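Long-range contact in xylulose kinase (Bifidobacterium adolescentis ATCC 15703, PDB 3I8B), which probably phosphorylates D-xylulose at the expense of ATP, giving D-xylulose 5-phosphate and ADP, as a member of the FGGY family of carbohydrate kinases: residues Val251-Ala256 with Cys266-Gly271. Numbering follows the deposited sequence.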
loop_
_atom_site.group_PDB
_atom_site.type_symbol
_atom_site.label_atom_id
_atom_site.label_comp_id
_atom_site.label_asym_id
_atom_site.label_seq_id
_atom_site.Cartn_x
_atom_site.Cartn_y
_atom_site.Cartn_z
ATOM N N VAL A 251 -17.498 17.129 -6.746
ATOM C CA VAL A 251 -16.880 18.422 -7.002
ATOM C C VAL A 251 -15.774 18.259 -8.048
ATOM O O VAL A 251 -15.135 17.212 -8.119
ATOM C CB VAL A 251 -16.269 19.042 -5.704
ATOM C CG1 VAL A 251 -17.367 19.411 -4.706
ATOM C CG2 VAL A 251 -15.252 18.076 -5.072
ATOM N N LYS A 252 -15.552 19.306 -8.841
ATOM C CA LYS A 252 -14.497 19.329 -9.857
ATOM C C LYS A 252 -13.298 20.074 -9.300
ATOM O O LYS A 252 -13.394 20.699 -8.247
ATOM C CB LYS A 252 -14.988 20.070 -11.112
ATOM C CG LYS A 252 -16.213 19.462 -11.785
ATOM C CD LYS A 252 -16.628 20.286 -13.007
ATOM C CE LYS A 252 -17.815 19.653 -13.731
ATOM N NZ LYS A 252 -18.280 20.483 -14.904
ATOM N N ALA A 253 -12.178 20.031 -10.008
ATOM C CA ALA A 253 -11.037 20.859 -9.639
ATOM C C ALA A 253 -11.462 22.311 -9.698
ATOM O O ALA A 253 -12.277 22.692 -10.541
ATOM C CB ALA A 253 -9.879 20.626 -10.578
ATOM N N ASP A 254 -10.924 23.115 -8.788
ATOM C CA ASP A 254 -11.041 24.565 -8.869
ATOM C C ASP A 254 -10.391 25.017 -10.186
ATOM O O ASP A 254 -9.298 24.557 -10.522
ATOM C CB ASP A 254 -10.309 25.183 -7.674
ATOM C CG ASP A 254 -10.504 26.693 -7.569
ATOM O OD1 ASP A 254 -11.322 27.136 -6.730
ATOM O OD2 ASP A 254 -9.821 27.440 -8.301
ATOM N N PRO A 255 -11.062 25.912 -10.944
ATOM C CA PRO A 255 -10.570 26.302 -12.280
ATOM C C PRO A 255 -9.205 27.006 -12.255
ATOM O O PRO A 255 -8.494 26.998 -13.268
ATOM C CB PRO A 255 -11.660 27.259 -12.808
ATOM C CG PRO A 255 -12.871 26.953 -12.025
ATOM C CD PRO A 255 -12.395 26.470 -10.657
ATOM N N ALA A 256 -8.845 27.605 -11.120
ATOM C CA ALA A 256 -7.528 28.222 -10.976
ATOM C C ALA A 256 -6.461 27.144 -10.931
ATOM O O ALA A 256 -5.299 27.403 -11.237
ATOM C CB ALA A 256 -7.457 29.102 -9.721
ATOM N N CYS A 266 -12.340 20.396 -15.133
ATOM C CA CYS A 266 -11.613 19.183 -14.788
ATOM C C CYS A 266 -12.331 18.409 -13.682
ATOM O O CYS A 266 -12.401 18.871 -12.526
ATOM C CB CYS A 266 -10.203 19.542 -14.337
ATOM S SG CYS A 266 -9.178 18.140 -13.909
ATOM N N LEU A 267 -12.887 17.250 -14.032
ATOM C CA LEU A 267 -13.526 16.425 -13.017
ATOM C C LEU A 267 -12.482 15.767 -12.129
ATOM O O LEU A 267 -11.305 15.690 -12.480
ATOM C CB LEU A 267 -14.465 15.384 -13.634
ATOM C CG LEU A 267 -13.952 14.309 -14.578
ATOM C CD1 LEU A 267 -13.350 13.140 -13.800
ATOM C CD2 LEU A 267 -15.123 13.825 -15.429
ATOM N N LEU A 268 -12.913 15.310 -10.967
ATOM C CA LEU A 268 -12.007 14.627 -10.059
ATOM C C LEU A 268 -12.438 13.176 -9.972
ATOM O O LEU A 268 -13.610 12.882 -9.707
ATOM C CB LEU A 268 -12.003 15.293 -8.675
ATOM C CG LEU A 268 -11.488 16.741 -8.620
ATOM C CD1 LEU A 268 -11.738 17.417 -7.244
ATOM C CD2 LEU A 268 -9.995 16.802 -8.996
ATOM N N ALA A 269 -11.500 12.277 -10.237
ATOM C CA ALA A 269 -11.722 10.847 -10.056
ATOM C C ALA A 269 -11.482 10.499 -8.583
ATOM O O ALA A 269 -10.958 11.321 -7.835
ATOM C CB ALA A 269 -10.794 10.038 -10.980
ATOM N N PRO A 270 -11.893 9.293 -8.154
ATOM C CA PRO A 270 -11.876 9.010 -6.717
ATOM C C PRO A 270 -10.474 9.019 -6.094
ATOM O O PRO A 270 -10.361 9.252 -4.894
ATOM C CB PRO A 270 -12.481 7.611 -6.636
ATOM C CG PRO A 270 -13.391 7.540 -7.827
ATOM C CD PRO A 270 -12.630 8.261 -8.909
ATOM N N GLY A 271 -9.434 8.794 -6.892
ATOM C CA GLY A 271 -8.084 8.679 -6.361
ATOM C C GLY A 271 -7.891 7.312 -5.709
ATOM O O GLY A 271 -8.714 6.403 -5.894
HETATM O O HOH W 1 -15.583 15.755 -10.387
HETATM O O HOH W 2 -12.267 22.420 -13.226
#
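The outer edge of strand 267-273, an outermost strand of the five-stranded mixed sheet in the FGGY N-terminal domain, is where A253 of the preceding loop bonds the backbone of C266, just before the strand, and packs on the L268 side chain. One direct backbone bond crosses: A253 N donates to C266 O over 2.8 Å, with an N-H...O angle of 157° and a C=O...N angle of 172°, so the donor approaches almost head-on. Water bridges flank it. One water donates to V251 O and accepts from L268 N at 2.8 Å; the other donates to A253 O and accepts from C266 N, also at 2.8 Å. Strand 65-72 bonds L267 on the sheet side, and the L268 backbone bonds A249, so residues 251-256 themselves line the border of this actin-like (ASKHA) sheet through one direct bond and two waters rather than as a sixth regular strand. The L268 side chain leaves its backbone toward the loop, and with CG anti to the carbonyl carbon (chi1 -64°) that atom lies 3.6 Å from A253 N. CD1 sits 3.5 Å from V251 O and faces V251 CG2, while CD2 reaches A253 CB at 4.1 Å. F193 and A176 also touch this leucine. Cutting it back to an alanine removes CG and both methyls and is likely to open a gap against the V251-A253 backbone, costing V251 CG2 one apolar neighbour. A253 CB also meets C266 CB at 3.9 Å. At the exposed margin K252 CB rests 3.2 Å from C266 O, while the extended remainder of its chain leads away to bond G264 O through NZ.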